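Local atomic coordinates of glycoside hydrolase family 81 (Clostridium thermocellum, PDB entry 6FOP), a protein that probably hydrolyses beta-1,3-glucans such as laminarin, as a family 81 glycoside hydrolase of the Clostridium thermocellum cellulosome. Residues A125-V137 and Y217-K229. Sequence-based numbering, arbitrary orientation.
Sequences ATLMKGSPYAYFV and YKDYAYCFVTDTK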
loop_
_atom_site.group_PDB
_atom_site.type_symbol
_atom_site.label_atom_id
_atom_site.label_comp_id
_atom_site.label_asym_id
_atom_site.label_seq_id
_atom_site.Cartn_x
_atom_site.Cartn_y
_atom_site.Cartn_z
ATOM N N ALA A 125 7.511 15.825 19.069
ATOM C CA ALA A 125 6.233 15.110 19.044
ATOM C C ALA A 125 6.389 13.737 18.401
ATOM O O ALA A 125 7.029 13.623 17.340
ATOM C CB ALA A 125 5.219 15.920 18.275
ATOM N N THR A 126 5.838 12.719 19.053
ATOM C CA THR A 126 5.727 11.385 18.472
ATOM C C THR A 126 4.255 11.159 18.119
ATOM O O THR A 126 3.382 11.174 19.006
ATOM C CB THR A 126 6.186 10.298 19.448
ATOM O OG1 THR A 126 7.547 10.537 19.798
ATOM C CG2 THR A 126 6.069 8.892 18.864
ATOM N N LEU A 127 4.032 10.949 16.820
ATOM C CA LEU A 127 2.717 10.699 16.217
ATOM C C LEU A 127 2.718 9.247 15.731
ATOM O O LEU A 127 3.702 8.808 15.122
ATOM C CB LEU A 127 2.466 11.637 15.065
ATOM C CG LEU A 127 2.842 13.096 15.299
ATOM C CD1 LEU A 127 2.553 13.902 14.037
ATOM C CD2 LEU A 127 2.177 13.698 16.532
ATOM N N MET A 128 1.656 8.508 16.056
ATOM C CA MET A 128 1.646 7.077 15.771
ATOM C C MET A 128 0.333 6.624 15.161
ATOM O O MET A 128 -0.756 6.895 15.696
ATOM C CB MET A 128 1.946 6.298 17.040
ATOM C CG MET A 128 1.826 4.792 16.910
ATOM S SD MET A 128 2.489 4.084 18.402
ATOM C CE MET A 128 1.856 2.442 18.313
ATOM N N LYS A 129 0.462 5.908 14.050
ATOM C CA LYS A 129 -0.661 5.268 13.385
ATOM C C LYS A 129 -0.993 4.042 14.224
ATOM O O LYS A 129 -0.104 3.237 14.524
ATOM C CB LYS A 129 -0.276 4.874 11.980
ATOM C CG LYS A 129 -1.322 4.064 11.233
ATOM C CD LYS A 129 -1.049 4.009 9.731
ATOM C CE LYS A 129 -1.203 5.337 9.040
ATOM N NZ LYS A 129 -2.577 5.932 9.119
ATOM N N GLY A 130 -2.249 3.885 14.601
ATOM C CA GLY A 130 -2.638 2.809 15.477
ATOM C C GLY A 130 -2.440 3.082 16.964
ATOM O O GLY A 130 -2.451 2.137 17.763
ATOM N N SER A 131 -2.318 4.348 17.361
ATOM C CA SER A 131 -2.266 4.686 18.783
ATOM C C SER A 131 -3.335 5.718 19.081
ATOM O O SER A 131 -3.455 6.694 18.364
ATOM C CB SER A 131 -0.927 5.280 19.190
ATOM O OG SER A 131 -0.907 5.551 20.577
ATOM N N PRO A 132 -3.995 5.597 20.239
ATOM C CA PRO A 132 -4.857 6.711 20.693
ATOM C C PRO A 132 -4.066 7.820 21.397
ATOM O O PRO A 132 -4.666 8.815 21.792
ATOM C CB PRO A 132 -5.793 6.007 21.684
ATOM C CG PRO A 132 -4.956 4.962 22.270
ATOM C CD PRO A 132 -4.099 4.438 21.143
ATOM N N TYR A 133 -2.766 7.609 21.604
ATOM C CA TYR A 133 -1.880 8.574 22.252
ATOM C C TYR A 133 -1.083 9.400 21.269
ATOM O O TYR A 133 -0.817 8.942 20.131
ATOM C CB TYR A 133 -0.869 7.888 23.139
ATOM C CG TYR A 133 -1.445 7.123 24.296
ATOM C CD1 TYR A 133 -1.775 7.783 25.505
ATOM C CD2 TYR A 133 -1.614 5.758 24.247
ATOM C CE1 TYR A 133 -2.276 7.082 26.582
ATOM C CE2 TYR A 133 -2.133 5.051 25.318
ATOM C CZ TYR A 133 -2.460 5.729 26.502
ATOM O OH TYR A 133 -2.934 4.975 27.567
ATOM N N ALA A 134 -0.653 10.592 21.710
ATOM C CA ALA A 134 0.470 11.308 21.094
ATOM C C ALA A 134 1.373 11.736 22.248
ATOM O O ALA A 134 0.885 12.059 23.345
ATOM C CB ALA A 134 0.045 12.499 20.260
ATOM N N TYR A 135 2.674 11.674 22.016
ATOM C CA TYR A 135 3.675 11.839 23.073
ATOM C C TYR A 135 4.584 13.027 22.753
ATOM O O TYR A 135 4.960 13.228 21.604
ATOM C CB TYR A 135 4.535 10.586 23.192
ATOM C CG TYR A 135 3.762 9.273 23.270
ATOM C CD1 TYR A 135 3.161 8.847 24.425
ATOM C CD2 TYR A 135 3.630 8.470 22.144
ATOM C CE1 TYR A 135 2.476 7.667 24.507
ATOM C CE2 TYR A 135 2.937 7.278 22.204
ATOM C CZ TYR A 135 2.344 6.865 23.354
ATOM O OH TYR A 135 1.660 5.662 23.399
ATOM N N PHE A 136 4.939 13.801 23.793
ATOM C CA PHE A 136 5.681 15.032 23.606
ATOM C C PHE A 136 6.788 15.184 24.640
ATOM O O PHE A 136 6.620 14.781 25.799
ATOM C CB PHE A 136 4.744 16.250 23.723
ATOM C CG PHE A 136 3.547 16.212 22.787
ATOM C CD1 PHE A 136 2.373 15.596 23.165
ATOM C CD2 PHE A 136 3.630 16.779 21.525
ATOM C CE1 PHE A 136 1.286 15.528 22.295
ATOM C CE2 PHE A 136 2.552 16.714 20.653
ATOM C CZ PHE A 136 1.383 16.098 21.052
ATOM N N VAL A 137 7.889 15.807 24.203
ATOM C CA VAL A 137 8.950 16.229 25.123
ATOM C C VAL A 137 9.213 17.700 24.826
ATOM O O VAL A 137 9.370 18.095 23.670
ATOM C CB VAL A 137 10.225 15.388 24.944
ATOM C CG1 VAL A 137 11.388 15.997 25.748
ATOM C CG2 VAL A 137 9.962 13.970 25.416
ATOM N N TYR A 217 -6.461 4.734 30.708
ATOM C CA TYR A 217 -5.579 5.443 29.762
ATOM C C TYR A 217 -4.409 6.115 30.480
ATOM O O TYR A 217 -3.295 6.092 29.984
ATOM C CB TYR A 217 -6.360 6.392 28.883
ATOM C CG TYR A 217 -7.064 5.691 27.725
ATOM C CD1 TYR A 217 -8.133 4.831 27.943
ATOM C CD2 TYR A 217 -6.648 5.895 26.413
ATOM C CE1 TYR A 217 -8.774 4.206 26.884
ATOM C CE2 TYR A 217 -7.279 5.272 25.353
ATOM C CZ TYR A 217 -8.334 4.431 25.603
ATOM O OH TYR A 217 -8.977 3.806 24.555
ATOM N N LYS A 218 -4.635 6.660 31.680
ATOM C CA LYS A 218 -3.540 7.199 32.479
ATOM C C LYS A 218 -2.516 6.136 32.810
ATOM O O LYS A 218 -1.320 6.413 32.806
ATOM C CB LYS A 218 -4.077 7.869 33.745
ATOM C CG LYS A 218 -2.985 8.504 34.584
ATOM C CD LYS A 218 -3.520 9.072 35.882
ATOM C CE LYS A 218 -2.357 9.640 36.696
ATOM N NZ LYS A 218 -2.714 9.985 38.093
ATOM N N ASP A 219 -2.977 4.910 33.086
ATOM C CA ASP A 219 -2.055 3.836 33.414
ATOM C C ASP A 219 -0.965 3.633 32.370
ATOM O O ASP A 219 0.140 3.233 32.723
ATOM C CB ASP A 219 -2.776 2.495 33.588
ATOM C CG ASP A 219 -3.565 2.384 34.868
ATOM O OD1 ASP A 219 -3.269 3.091 35.837
ATOM O OD2 ASP A 219 -4.482 1.514 34.900
ATOM N N TYR A 220 -1.289 3.842 31.097
ATOM C CA TYR A 220 -0.306 3.647 30.008
ATOM C C TYR A 220 0.162 4.937 29.344
ATOM O O TYR A 220 0.953 4.908 28.418
ATOM C CB TYR A 220 -0.860 2.641 28.979
ATOM C CG TYR A 220 -1.166 1.319 29.635
ATOM C CD1 TYR A 220 -0.141 0.433 29.969
ATOM C CD2 TYR A 220 -2.471 1.011 30.056
ATOM C CE1 TYR A 220 -0.412 -0.764 30.609
ATOM C CE2 TYR A 220 -2.741 -0.168 30.707
ATOM C CZ TYR A 220 -1.706 -1.046 30.988
ATOM O OH TYR A 220 -1.982 -2.201 31.628
ATOM N N ALA A 221 -0.233 6.093 29.890
ATOM C CA ALA A 221 0.081 7.390 29.266
ATOM C C ALA A 221 1.547 7.754 29.295
ATOM O O ALA A 221 1.994 8.621 28.521
ATOM C CB ALA A 221 -0.742 8.526 29.892
ATOM N N TYR A 222 2.296 7.137 30.202
ATOM C CA TYR A 222 3.699 7.430 30.376
ATOM C C TYR A 222 4.617 6.403 29.761
ATOM O O TYR A 222 5.817 6.440 29.992
ATOM C CB TYR A 222 4.012 7.733 31.873
ATOM C CG TYR A 222 3.057 8.772 32.426
ATOM C CD1 TYR A 222 3.169 10.096 32.044
ATOM C CD2 TYR A 222 1.990 8.415 33.215
ATOM C CE1 TYR A 222 2.260 11.062 32.484
ATOM C CE2 TYR A 222 1.073 9.369 33.679
ATOM C CZ TYR A 222 1.226 10.696 33.328
ATOM O OH TYR A 222 0.314 11.626 33.782
ATOM N N CYS A 223 4.047 5.492 28.970
ATOM C CA CYS A 223 4.814 4.497 28.220
ATOM C C CYS A 223 4.954 5.039 26.808
ATOM O O CYS A 223 4.128 4.790 25.933
ATOM C CB CYS A 223 4.105 3.152 28.268
ATOM S SG CYS A 223 4.115 2.403 29.912
ATOM N N PHE A 224 5.958 5.867 26.601
ATOM C CA PHE A 224 6.120 6.578 25.331
ATOM C C PHE A 224 6.652 5.608 24.274
ATOM O O PHE A 224 7.648 4.925 24.489
ATOM C CB PHE A 224 7.099 7.739 25.498
ATOM C CG PHE A 224 6.508 8.975 26.143
ATOM C CD1 PHE A 224 5.438 8.922 27.032
ATOM C CD2 PHE A 224 7.066 10.217 25.848
ATOM C CE1 PHE A 224 4.924 10.087 27.592
ATOM C CE2 PHE A 224 6.548 11.362 26.408
ATOM C CZ PHE A 224 5.481 11.295 27.261
ATOM N N VAL A 225 5.982 5.565 23.118
ATOM C CA VAL A 225 6.437 4.712 22.019
ATOM C C VAL A 225 7.653 5.342 21.378
ATOM O O VAL A 225 7.601 6.473 20.929
ATOM C CB VAL A 225 5.326 4.467 20.989
ATOM C CG1 VAL A 225 5.887 3.682 19.810
ATOM C CG2 VAL A 225 4.207 3.679 21.634
ATOM N N THR A 226 8.763 4.591 21.366
ATOM C CA THR A 226 10.035 5.067 20.831
ATOM C C THR A 226 10.503 4.330 19.578
ATOM O O THR A 226 11.458 4.771 18.943
ATOM C CB THR A 226 11.139 5.001 21.908
ATOM O OG1 THR A 226 11.168 3.683 22.467
ATOM C CG2 THR A 226 10.823 5.998 23.011
ATOM N N ASP A 227 9.800 3.257 19.199
ATOM C CA ASP A 227 10.098 2.568 17.928
ATOM C C ASP A 227 8.885 1.713 17.585
ATOM O O ASP A 227 8.142 1.286 18.468
ATOM C CB ASP A 227 11.373 1.714 18.029
ATOM C CG ASP A 227 11.981 1.364 16.663
ATOM O OD1 ASP A 227 11.623 1.952 15.650
ATOM O OD2 ASP A 227 12.864 0.487 16.655
ATOM N N THR A 228 8.703 1.466 16.288
ATOM C CA THR A 228 7.658 0.589 15.780
ATOM C C THR A 228 8.256 -0.237 14.630
ATOM O O THR A 228 9.008 0.296 13.790
ATOM C CB THR A 228 6.396 1.335 15.300
ATOM O OG1 THR A 228 6.711 2.213 14.217
ATOM C CG2 THR A 228 5.765 2.126 16.466
ATOM N N LYS A 229 7.915 -1.527 14.621
ATOM C CA LYS A 229 8.495 -2.491 13.673
ATOM C C LYS A 229 7.493 -3.520 13.230
ATOM O O LYS A 229 6.755 -4.080 14.053
ATOM C CB LYS A 229 9.669 -3.239 14.348
ATOM C CG LYS A 229 10.891 -2.395 14.665
ATOM C CD LYS A 229 11.845 -2.256 13.477
ATOM C CE LYS A 229 12.703 -0.994 13.572
ATOM N NZ LYS A 229 11.872 0.180 13.108
HETATM O O HOH W 1 8.401 8.893 21.757
HETATM O O HOH W 2 1.459 4.372 25.785
#
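One face of the Tyr-135 ring lies against the backbone of Phe-224 and Val-225: Phe-224 CA sits 4.0 Å from the ring centroid and only 16° off its normal, a CH-pi contact; Ala-221 O lies at the ring's edge. A reciprocal CH-pi contact runs the other way, with Tyr-135 CB over a face of the Phe-224 ring. The two side chains lie alongside each other, pointing opposite ways, with their ring planes oblique. The carbonyl of Phe-136 reaches the Phe-224 ring at its edge, O to CE2 3.5 Å, and Val-137 CG2 also lies at that edge.

The Tyr-133 ring takes Tyr-217 O at its edge and a water over one face, offset toward the rim. With CG anti to the carbonyl carbon, the ring is turned toward residues 217-221, which puts OH where it donates to Tyr-217 O at 2.7 Å. The C=O...donor angle of 120°, in the carbonyl plane, identifies a lone pair as the acceptor; the same oxygen also accepts from Tyr-220 N. Next to it, Pro-132 CG meets Tyr-217 CE2, and the Tyr-217 hydroxyl hydrogen-bonds to that of Tyr-281.

The water over Tyr-133 ties Tyr-135 OH, from which it accepts, to the carbonyls of Tyr-220 and Cys-223. A second donates to Val-225 O and to Thr-126 OG1, whose hydroxyl also pairs with Asp-113. Further along, the extended Met-128 chain crosses Val-225 at about a right angle, SD lying 3.7 Å from CG2.

Segment 223-229 of strand 223-235 runs at 85° to 133-137, with a closest axis approach of 7.4 Å. Such a crossing, joined by side chains and waters without backbone pairing, is consistent with near-orthogonal packing of two antiparallel sheets, one holding the hairpin of strands 121-128 and 133-139, the other edged by strand 223-235.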